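Local coordinates for Mll7089 protein (Mesorhizobium loti, PDB 2OZ8) that is of unknown function but belongs to the mandelate racemase group of the enolase superfamily and probably acts as a magnesium-dependent hydro-lyase, at residues E181-K184 / T185-A189; D225-L228 / R229-D233; R362-R366 / S367-A371. All coordinates share one frame; numbering follows the deposited sequence.

Contact 1: residues E181-K184 / T185-A189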
ATOM      1  N   GLU A 181     -20.196 -16.730  33.441  1.00 43.71           N
ATOM      2  CA  GLU A 181     -21.431 -16.988  34.208  1.00 46.03           C
ATOM      3  C   GLU A 181     -21.194 -16.908  35.742  1.00 44.68           C
ATOM      4  O   GLU A 181     -21.973 -16.289  36.431  1.00 44.36           O
ATOM      5  CB  GLU A 181     -22.045 -18.362  33.846  1.00 45.60           C
ATOM      6  CG  GLU A 181     -22.797 -18.487  32.541  1.00 47.73           C
ATOM      7  CD  GLU A 181     -23.000 -19.978  32.117  1.00 51.55           C
ATOM      8  OE1 GLU A 181     -23.008 -20.894  33.004  1.00 56.81           O
ATOM      9  OE2 GLU A 181     -23.149 -20.245  30.882  1.00 58.46           O
ATOM     10  N   LEU A 182     -20.145 -17.561  36.268  1.00 44.67           N
ATOM     11  CA  LEU A 182     -19.800 -17.452  37.700  1.00 44.30           C
ATOM     12  C   LEU A 182     -19.597 -16.002  38.109  1.00 44.40           C
ATOM     13  O   LEU A 182     -20.097 -15.558  39.163  1.00 43.91           O
ATOM     14  CB  LEU A 182     -18.523 -18.215  38.038  1.00 44.25           C
ATOM     15  CG  LEU A 182     -18.468 -19.659  38.521  1.00 46.83           C
ATOM     16  CD1 LEU A 182     -17.145 -19.897  39.294  1.00 44.45           C
ATOM     17  CD2 LEU A 182     -19.699 -19.988  39.419  1.00 47.74           C
ATOM     18  N   LEU A 183     -18.855 -15.260  37.287  1.00 44.20           N
ATOM     19  CA  LEU A 183     -18.624 -13.857  37.586  1.00 45.60           C
ATOM     20  C   LEU A 183     -19.940 -13.057  37.702  1.00 46.29           C
ATOM     21  O   LEU A 183     -20.076 -12.233  38.610  1.00 46.39           O
ATOM     22  CB  LEU A 183     -17.652 -13.237  36.581  1.00 44.55           C
ATOM     23  CG  LEU A 183     -17.305 -11.774  36.785  1.00 45.84           C
ATOM     24  CD1 LEU A 183     -16.433 -11.471  38.019  1.00 43.21           C
ATOM     25  CD2 LEU A 183     -16.686 -11.179  35.514  1.00 47.16           C
ATOM     26  N   LYS A 184     -20.906 -13.319  36.811  1.00 47.32           N
ATOM     27  CA  LYS A 184     -22.177 -12.608  36.819  1.00 49.28           C
ATOM     28  C   LYS A 184     -22.986 -12.868  38.126  1.00 48.70           C
ATOM     29  O   LYS A 184     -23.663 -11.972  38.638  1.00 48.48           O
ATOM     30  CB  LYS A 184     -22.973 -12.869  35.535  1.00 49.38           C
ATOM     31  CG  LYS A 184     -24.474 -12.558  35.622  1.00 53.25           C
ATOM     32  CD  LYS A 184     -25.251 -12.309  34.270  1.00 52.53           C
ATOM     33  CE  LYS A 184     -26.631 -11.638  34.641  1.00 56.26           C
ATOM     34  NZ  LYS A 184     -27.696 -11.329  33.586  1.00 58.90           N
ATOM     35  N   THR A 185     -22.847 -14.059  38.687  1.00 48.12           N
ATOM     36  CA  THR A 185     -23.476 -14.391  39.960  1.00 48.60           C
ATOM     37  C   THR A 185     -22.838 -13.712  41.174  1.00 49.59           C
ATOM     38  O   THR A 185     -23.373 -13.842  42.279  1.00 50.73           O
ATOM     39  CB  THR A 185     -23.424 -15.906  40.301  1.00 48.59           C
ATOM     40  OG1 THR A 185     -22.081 -16.288  40.605  1.00 47.65           O
ATOM     41  CG2 THR A 185     -23.981 -16.787  39.186  1.00 47.80           C
ATOM     42  N   CYS A 186     -21.708 -13.013  41.029  1.00 48.79           N
ATOM     43  CA  CYS A 186     -21.162 -12.391  42.231  1.00 47.74           C
ATOM     44  C   CYS A 186     -20.848 -10.904  42.202  1.00 46.85           C
ATOM     45  O   CYS A 186     -20.304 -10.365  43.169  1.00 46.89           O
ATOM     46  CB  CYS A 186     -20.045 -13.212  42.867  1.00 48.40           C
ATOM     47  SG  CYS A 186     -18.642 -13.735  41.895  1.00 50.24           S
ATOM     48  N   VAL A 187     -21.260 -10.241  41.131  1.00 45.22           N
ATOM     49  CA  VAL A 187     -21.117  -8.815  41.015  1.00 44.02           C
ATOM     50  C   VAL A 187     -22.426  -8.085  40.671  1.00 45.30           C
ATOM     51  O   VAL A 187     -23.334  -8.652  40.047  1.00 45.42           O
ATOM     52  CB  VAL A 187     -19.941  -8.416  40.055  1.00 44.27           C
ATOM     53  CG1 VAL A 187     -18.657  -9.069  40.515  1.00 41.03           C
ATOM     54  CG2 VAL A 187     -20.255  -8.679  38.564  1.00 41.28           C
ATOM     55  N   PRO A 188     -22.544  -6.824  41.106  1.00 46.02           N
ATOM     56  CA  PRO A 188     -23.779  -6.100  40.773  1.00 46.41           C
ATOM     57  C   PRO A 188     -24.039  -6.111  39.291  1.00 47.17           C
ATOM     58  O   PRO A 188     -23.084  -6.124  38.516  1.00 47.48           O
ATOM     59  CB  PRO A 188     -23.511  -4.675  41.252  1.00 45.50           C
ATOM     60  CG  PRO A 188     -22.466  -4.848  42.353  1.00 46.93           C
ATOM     61  CD  PRO A 188     -21.614  -6.014  41.925  1.00 46.09           C
ATOM     62  N   ALA A 189     -25.327  -6.109  38.913  1.00 48.19           N
ATOM     63  CA  ALA A 189     -25.759  -5.934  37.506  1.00 48.30           C
ATOM     64  C   ALA A 189     -25.160  -4.672  36.904  1.00 47.96           C
ATOM     65  O   ALA A 189     -25.165  -3.600  37.531  1.00 47.62           O
ATOM     66  CB  ALA A 189     -27.286  -5.866  37.390  1.00 47.84           C
TER
HETATM   67  O   HOH W   1     -24.035  -9.637  37.869  1.00 40.88           O
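The carbonyl oxygen of Leu182 is gripped twice by Thr185. The hydroxyl OG1 of Thr185 donates to Leu182 O over 2.6 Å, and Thr185 N adds a weak bond to the same oxygen. The hydroxyl approaches from a little outside the carbonyl plane, tilted by 17°. It gets there because OG1 sits between the backbone N and the carbonyl carbon of its own residue (chi1 70°), which turns it back along the helix. The same rotation lays the methyl CG2 of Thr185 against Glu181 O at 3.4 Å. Glu181 O also accepts the backbone N of Thr185, at 3.3 Å. This is the C-terminal end of helix 173-184 in the TIM-barrel domain, where the chain turns toward strand 192-196. One residue on, Cys186 N donates to Leu183 O over 3.0 Å, standing 60° out of the carbonyl plane. One water then spans the turn. It donates to both Lys184 O and Val187 O, so it satisfies a carbonyl on each segment. An apolar touch accompanies the polar turn. CD1 of Leu183 meets CG1 of Val187 at 4.1 Å. The two side chains cross obliquely. Both rest on Phe164 of strand 163-167, and Leu183 also reaches Phe153 of helix 146-158.

Contact 2: residues D225-L228 / R229-D233. With SO4 (sulfate ion), chain C.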
ATOM      1  N   ASP A 225      -5.003  -8.727  24.975  1.00 35.97           N
ATOM      2  CA  ASP A 225      -4.104  -9.700  24.377  1.00 36.95           C
ATOM      3  C   ASP A 225      -4.762 -11.019  23.900  1.00 36.83           C
ATOM      4  O   ASP A 225      -4.353 -12.094  24.317  1.00 37.03           O
ATOM      5  CB  ASP A 225      -2.963 -10.024  25.328  1.00 37.06           C
ATOM      6  CG  ASP A 225      -2.288  -8.798  25.842  1.00 41.80           C
ATOM      7  OD1 ASP A 225      -1.875  -7.948  25.024  1.00 45.04           O
ATOM      8  OD2 ASP A 225      -2.171  -8.663  27.090  1.00 50.24           O
ATOM      9  N   PRO A 226      -5.756 -10.944  22.991  1.00 36.68           N
ATOM     10  CA  PRO A 226      -6.443 -12.199  22.680  1.00 35.61           C
ATOM     11  C   PRO A 226      -5.602 -13.195  21.865  1.00 36.34           C
ATOM     12  O   PRO A 226      -5.891 -14.395  21.915  1.00 37.02           O
ATOM     13  CB  PRO A 226      -7.664 -11.747  21.866  1.00 36.42           C
ATOM     14  CG  PRO A 226      -7.311 -10.405  21.291  1.00 36.31           C
ATOM     15  CD  PRO A 226      -6.273  -9.779  22.218  1.00 35.50           C
ATOM     16  N   ILE A 227      -4.558 -12.722  21.163  1.00 35.76           N
ATOM     17  CA  ILE A 227      -3.816 -13.505  20.193  1.00 35.08           C
ATOM     18  C   ILE A 227      -2.341 -13.083  20.235  1.00 36.71           C
ATOM     19  O   ILE A 227      -1.984 -12.056  20.833  1.00 36.02           O
ATOM     20  CB  ILE A 227      -4.392 -13.325  18.704  1.00 36.06           C
ATOM     21  CG1 ILE A 227      -4.196 -11.875  18.179  1.00 36.68           C
ATOM     22  CG2 ILE A 227      -5.879 -13.724  18.584  1.00 34.45           C
ATOM     23  CD1 ILE A 227      -4.370 -11.625  16.690  1.00 33.01           C
ATOM     24  N   LEU A 228      -1.492 -13.926  19.638  1.00 37.74           N
ATOM     25  CA  LEU A 228      -0.091 -13.636  19.350  1.00 38.77           C
ATOM     26  C   LEU A 228       0.130 -12.183  19.098  1.00 39.01           C
ATOM     27  O   LEU A 228      -0.420 -11.635  18.169  1.00 40.48           O
ATOM     28  CB  LEU A 228       0.355 -14.436  18.115  1.00 38.26           C
ATOM     29  CG  LEU A 228       1.833 -14.779  18.098  1.00 40.47           C
ATOM     30  CD1 LEU A 228       2.228 -15.465  19.430  1.00 39.56           C
ATOM     31  CD2 LEU A 228       2.227 -15.650  16.904  1.00 40.22           C
ATOM     32  N   ARG A 229       0.926 -11.538  19.927  1.00 40.40           N
ATOM     33  CA  ARG A 229       1.106 -10.096  19.852  1.00 42.65           C
ATOM     34  C   ARG A 229       1.758  -9.606  18.548  1.00 44.63           C
ATOM     35  O   ARG A 229       1.681  -8.437  18.215  1.00 46.09           O
ATOM     36  CB  ARG A 229       1.972  -9.654  20.995  1.00 43.14           C
ATOM     37  CG  ARG A 229       3.440  -9.955  20.793  1.00 44.32           C
ATOM     38  CD  ARG A 229       4.112  -9.996  22.129  1.00 50.04           C
ATOM     39  NE  ARG A 229       5.350 -10.726  22.016  1.00 57.22           N
ATOM     40  CZ  ARG A 229       5.423 -12.049  22.148  1.00 61.12           C
ATOM     41  NH1 ARG A 229       4.318 -12.743  22.407  1.00 60.70           N
ATOM     42  NH2 ARG A 229       6.596 -12.673  22.010  1.00 63.20           N
ATOM     43  N   HIS A 230       2.406 -10.497  17.819  1.00 45.44           N
ATOM     44  CA  HIS A 230       3.034 -10.128  16.589  1.00 46.36           C
ATOM     45  C   HIS A 230       2.053 -10.264  15.423  1.00 45.11           C
ATOM     46  O   HIS A 230       2.385  -9.895  14.288  1.00 44.18           O
ATOM     47  CB  HIS A 230       4.303 -10.979  16.409  1.00 48.51           C
ATOM     48  CG  HIS A 230       5.331 -10.749  17.489  1.00 54.60           C
ATOM     49  ND1 HIS A 230       5.779  -9.480  17.841  1.00 59.00           N
ATOM     50  CD2 HIS A 230       5.988 -11.621  18.303  1.00 58.27           C
ATOM     51  CE1 HIS A 230       6.668  -9.586  18.820  1.00 60.96           C
ATOM     52  NE2 HIS A 230       6.810 -10.872  19.122  1.00 60.52           N
ATOM     53  N   ASP A 231       0.836 -10.771  15.703  1.00 42.66           N
ATOM     54  CA  ASP A 231      -0.128 -10.962  14.636  1.00 39.92           C
ATOM     55  C   ASP A 231      -0.926  -9.674  14.372  1.00 39.19           C
ATOM     56  O   ASP A 231      -2.109  -9.538  14.764  1.00 37.26           O
ATOM     57  CB  ASP A 231      -1.052 -12.139  14.895  1.00 39.48           C
ATOM     58  CG  ASP A 231      -1.907 -12.450  13.687  1.00 39.80           C
ATOM     59  OD1 ASP A 231      -1.639 -11.892  12.601  1.00 40.50           O
ATOM     60  OD2 ASP A 231      -2.840 -13.250  13.793  1.00 41.66           O
ATOM     61  N   HIS A 232      -0.264  -8.741  13.679  1.00 37.89           N
ATOM     62  CA  HIS A 232      -0.833  -7.426  13.428  1.00 37.04           C
ATOM     63  C   HIS A 232      -2.010  -7.563  12.471  1.00 35.96           C
ATOM     64  O   HIS A 232      -3.058  -6.966  12.682  1.00 35.60           O
ATOM     65  CB  HIS A 232       0.218  -6.470  12.874  1.00 36.84           C
ATOM     66  CG  HIS A 232       1.316  -6.143  13.830  1.00 39.82           C
ATOM     67  ND1 HIS A 232       2.500  -5.564  13.422  1.00 44.76           N
ATOM     68  CD2 HIS A 232       1.428  -6.319  15.171  1.00 42.28           C
ATOM     69  CE1 HIS A 232       3.279  -5.369  14.472  1.00 44.26           C
ATOM     70  NE2 HIS A 232       2.661  -5.832  15.542  1.00 43.39           N
ATOM     71  N   ASP A 233      -1.866  -8.388  11.446  1.00 35.03           N
ATOM     72  CA  ASP A 233      -2.980  -8.560  10.532  1.00 35.03           C
ATOM     73  C   ASP A 233      -4.214  -9.060  11.307  1.00 34.23           C
ATOM     74  O   ASP A 233      -5.295  -8.530  11.154  1.00 33.88           O
ATOM     75  CB  ASP A 233      -2.638  -9.476   9.362  1.00 34.92           C
ATOM     76  CG  ASP A 233      -3.857  -9.780   8.502  1.00 39.10           C
ATOM     77  OD1 ASP A 233      -4.278  -8.929   7.710  1.00 41.78           O
ATOM     78  OD2 ASP A 233      -4.441 -10.862   8.656  1.00 42.19           O
TER
HETATM   79  S   SO4 C 388       2.264  -5.222   9.510  1.00 57.56           S
HETATM   80  O1  SO4 C 388       3.128  -5.718  10.574  1.00 59.85           O
HETATM   81  O2  SO4 C 388       3.096  -5.034   8.310  1.00 58.44           O
HETATM   82  O3  SO4 C 388       1.191  -6.191   9.266  1.00 58.71           O
HETATM   83  O4  SO4 C 388       1.755  -3.913   9.944  1.00 57.15           O
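Ile227 and Asp231 make the close side of this contact. The methyl CD1 of Ile227 lies 3.6 Å from Asp231 O and 3.7 Å from Asp231 OD2. Asp231 holds CG anti to its backbone N (chi1 -171°), which sets the carboxylate beside CD1 of Ile227. Asp231 N donates to Leu228 O over 2.9 Å, closing a type I beta turn from Leu228 to Asp231. The donor stands 51° above the carbonyl plane. This turn carries the barrel chain from strand 222-224 into helix 232-241. Asp231 is the N-cap, and its OD1 takes the backbone N of Gly234. The outer side is looser. There CG of Arg229 lies over the centre of the exposed His230 ring, 3.7 Å above its plane, while the far end of Arg229 makes a salt bridge with Glu199. At the start of the helix, His232 meets a sulfate, probably from the crystallisation liquor, at its ring edge. ND1 of His232 donates to sulfate O1 over 2.9 Å. A leucine in its place would probably leave sulfate O1 without this donor and the ion less firmly held. In the second subunit, Leu289 packs on Asp231 and Glu288 on Leu228.

Contact 3: residues R362-R366 / S367-A371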
ATOM      1  N   ARG A 362      19.662 -15.303  50.025  1.00 45.42           N
ATOM      2  CA  ARG A 362      20.146 -16.546  49.439  1.00 46.37           C
ATOM      3  C   ARG A 362      18.961 -17.238  48.794  1.00 45.87           C
ATOM      4  O   ARG A 362      17.868 -17.329  49.415  1.00 46.86           O
ATOM      5  CB  ARG A 362      20.817 -17.402  50.521  1.00 47.46           C
ATOM      6  CG  ARG A 362      21.055 -18.899  50.171  1.00 50.98           C
ATOM      7  CD  ARG A 362      22.467 -19.161  49.663  1.00 55.57           C
ATOM      8  NE  ARG A 362      22.527 -20.440  48.958  1.00 60.49           N
ATOM      9  CZ  ARG A 362      21.961 -20.679  47.773  1.00 64.02           C
ATOM     10  NH1 ARG A 362      21.303 -19.720  47.130  1.00 65.87           N
ATOM     11  NH2 ARG A 362      22.067 -21.876  47.212  1.00 65.51           N
ATOM     12  N   ARG A 363      19.147 -17.623  47.528  1.00 44.30           N
ATOM     13  CA  ARG A 363      18.097 -18.251  46.731  1.00 43.51           C
ATOM     14  C   ARG A 363      17.652 -19.580  47.363  1.00 43.42           C
ATOM     15  O   ARG A 363      18.484 -20.479  47.578  1.00 43.73           O
ATOM     16  CB  ARG A 363      18.530 -18.437  45.253  1.00 43.47           C
ATOM     17  CG  ARG A 363      17.455 -19.195  44.336  1.00 43.67           C
ATOM     18  CD  ARG A 363      17.869 -19.281  42.847  1.00 42.13           C
ATOM     19  NE  ARG A 363      19.217 -19.810  42.712  1.00 40.57           N
ATOM     20  CZ  ARG A 363      20.155 -19.392  41.853  1.00 41.47           C
ATOM     21  NH1 ARG A 363      19.907 -18.432  40.950  1.00 40.32           N
ATOM     22  NH2 ARG A 363      21.358 -19.974  41.881  1.00 38.42           N
ATOM     23  N   LEU A 364      16.347 -19.699  47.647  1.00 42.51           N
ATOM     24  CA  LEU A 364      15.800 -20.902  48.262  1.00 41.35           C
ATOM     25  C   LEU A 364      15.046 -21.797  47.298  1.00 41.44           C
ATOM     26  O   LEU A 364      14.550 -21.358  46.287  1.00 43.02           O
ATOM     27  CB  LEU A 364      14.892 -20.529  49.438  1.00 40.74           C
ATOM     28  CG  LEU A 364      15.517 -19.730  50.621  1.00 42.10           C
ATOM     29  CD1 LEU A 364      14.511 -19.269  51.729  1.00 34.87           C
ATOM     30  CD2 LEU A 364      16.731 -20.462  51.250  1.00 40.19           C
ATOM     31  N   ALA A 365      14.923 -23.071  47.634  1.00 41.45           N
ATOM     32  CA  ALA A 365      13.990 -23.936  46.976  1.00 40.66           C
ATOM     33  C   ALA A 365      12.594 -23.461  47.377  1.00 41.17           C
ATOM     34  O   ALA A 365      12.426 -22.816  48.401  1.00 41.26           O
ATOM     35  CB  ALA A 365      14.251 -25.366  47.402  1.00 39.57           C
ATOM     36  N   ARG A 366      11.603 -23.738  46.549  1.00 42.08           N
ATOM     37  CA  ARG A 366      10.205 -23.367  46.827  1.00 42.60           C
ATOM     38  C   ARG A 366       9.610 -23.933  48.132  1.00 43.66           C
ATOM     39  O   ARG A 366       8.831 -23.236  48.793  1.00 43.45           O
ATOM     40  CB  ARG A 366       9.307 -23.782  45.641  1.00 43.14           C
ATOM     41  CG  ARG A 366       7.832 -23.447  45.818  1.00 40.42           C
ATOM     42  CD  ARG A 366       7.707 -21.964  46.008  1.00 37.49           C
ATOM     43  NE  ARG A 366       6.330 -21.628  46.290  1.00 40.67           N
ATOM     44  CZ  ARG A 366       5.726 -21.752  47.469  1.00 42.12           C
ATOM     45  NH1 ARG A 366       6.363 -22.187  48.534  1.00 38.62           N
ATOM     46  NH2 ARG A 366       4.454 -21.401  47.577  1.00 46.12           N
ATOM     47  N   SER A 367       9.957 -25.187  48.470  1.00 44.12           N
ATOM     48  CA  SER A 367       9.521 -25.878  49.721  1.00 44.97           C
ATOM     49  C   SER A 367      10.066 -25.236  50.999  1.00 44.86           C
ATOM     50  O   SER A 367       9.552 -25.477  52.112  1.00 44.24           O
ATOM     51  CB  SER A 367       9.977 -27.330  49.713  1.00 44.64           C
ATOM     52  OG  SER A 367      11.387 -27.372  49.495  1.00 49.93           O
ATOM     53  N   GLU A 368      11.102 -24.422  50.819  1.00 44.21           N
ATOM     54  CA  GLU A 368      11.764 -23.709  51.914  1.00 43.93           C
ATOM     55  C   GLU A 368      11.184 -22.316  52.193  1.00 43.77           C
ATOM     56  O   GLU A 368      11.733 -21.545  52.980  1.00 44.29           O
ATOM     57  CB  GLU A 368      13.275 -23.619  51.621  1.00 43.66           C
ATOM     58  CG  GLU A 368      13.902 -24.992  51.439  1.00 41.55           C
ATOM     59  CD  GLU A 368      15.306 -24.957  50.871  1.00 45.55           C
ATOM     60  OE1 GLU A 368      15.798 -23.867  50.467  1.00 44.33           O
ATOM     61  OE2 GLU A 368      15.930 -26.060  50.798  1.00 47.89           O
ATOM     62  N   LEU A 369      10.066 -21.975  51.573  1.00 43.75           N
ATOM     63  CA  LEU A 369       9.615 -20.580  51.697  1.00 42.92           C
ATOM     64  C   LEU A 369       8.790 -20.227  52.932  1.00 42.98           C
ATOM     65  O   LEU A 369       8.620 -19.048  53.262  1.00 42.87           O
ATOM     66  CB  LEU A 369       8.904 -20.139  50.426  1.00 43.34           C
ATOM     67  CG  LEU A 369       9.695 -19.249  49.447  1.00 44.34           C
ATOM     68  CD1 LEU A 369      11.200 -19.647  49.283  1.00 41.95           C
ATOM     69  CD2 LEU A 369       8.951 -19.067  48.084  1.00 41.28           C
ATOM     70  N   GLY A 370       8.265 -21.224  53.622  1.00 42.46           N
ATOM     71  CA  GLY A 370       7.431 -20.919  54.760  1.00 43.52           C
ATOM     72  C   GLY A 370       6.081 -20.317  54.413  1.00 44.52           C
ATOM     73  O   GLY A 370       5.701 -20.195  53.243  1.00 44.97           O
ATOM     74  N   ALA A 371       5.351 -19.930  55.454  1.00 45.18           N
ATOM     75  CA  ALA A 371       4.023 -19.337  55.313  1.00 44.91           C
ATOM     76  C   ALA A 371       4.076 -18.087  54.408  1.00 44.75           C
ATOM     77  O   ALA A 371       5.068 -17.380  54.397  1.00 45.38           O
ATOM     78  CB  ALA A 371       3.483 -18.986  56.686  1.00 43.77           C
TER
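Glu368 turns its CG anti to its carbonyl carbon (chi1 -58°) and runs extended beyond it, which carries the carboxylate back to Ala365. OE1 of Glu368 accepts Ala365 N over 3.1 Å. The amide meets it from above the carboxylate plane, 65° out of it. In return, Glu368 N donates to Ala365 O over 3.2 Å. Side chain and backbone of Glu368 thus hold both polar backbone atoms of Ala365. This pairing closes the start of a short 3-10 turn in the loop after helix 352-357, with the glutamate side chain bonding the backbone N three residues before it. The carboxylate also has apolar neighbours. Ala365 CB lies 3.6 Å from Glu368 CD, and Leu364 CB and CD2 both come close to OE1. One residue further on, Leu369 N donates to Arg366 O over 3.3 Å, from well above the carbonyl plane. Leu369 is buried and reaches two ways. Its CD1 meets Leu364 CB at 3.8 Å, and its CD2 meets CD of Arg366. The chain of Arg366 is bent at chi2 (59°) and crosses Leu369 at about a right angle. Its NE forms a salt bridge with Asp29, so the charged end is held while its aliphatic part rests on the leucine. Leu369 also touches Gln14 of strand 5-17 and Asp30 of strand 27-40, which joins this late loop to the antiparallel sheet of the N-terminal part. On the guanidinium, NH1 of Arg366 stands 3.8 Å from Leu369 CB, in an oblique approach.

How the contacts relate
Contact 2 is largely buried, while contacts 1 and 3 lie at the surface. Contacts 1 and 2 belong to the same barrel domain but to different joints. Contact 1 ends a helix before a strand, and contact 2 leads from a strand into a helix. Their centres are 29 Å apart. Contact 3 lies about 37 Å from each, centre to centre, against the antiparallel sheet built from the early strands. No two of the three touch. A threonine hydroxyl and a water serve carbonyls in contact 1. Aspartate and glutamate serve backbone amides in contacts 2 and 3. Other subunits reach contacts 2 and 3, but none touches contact 1.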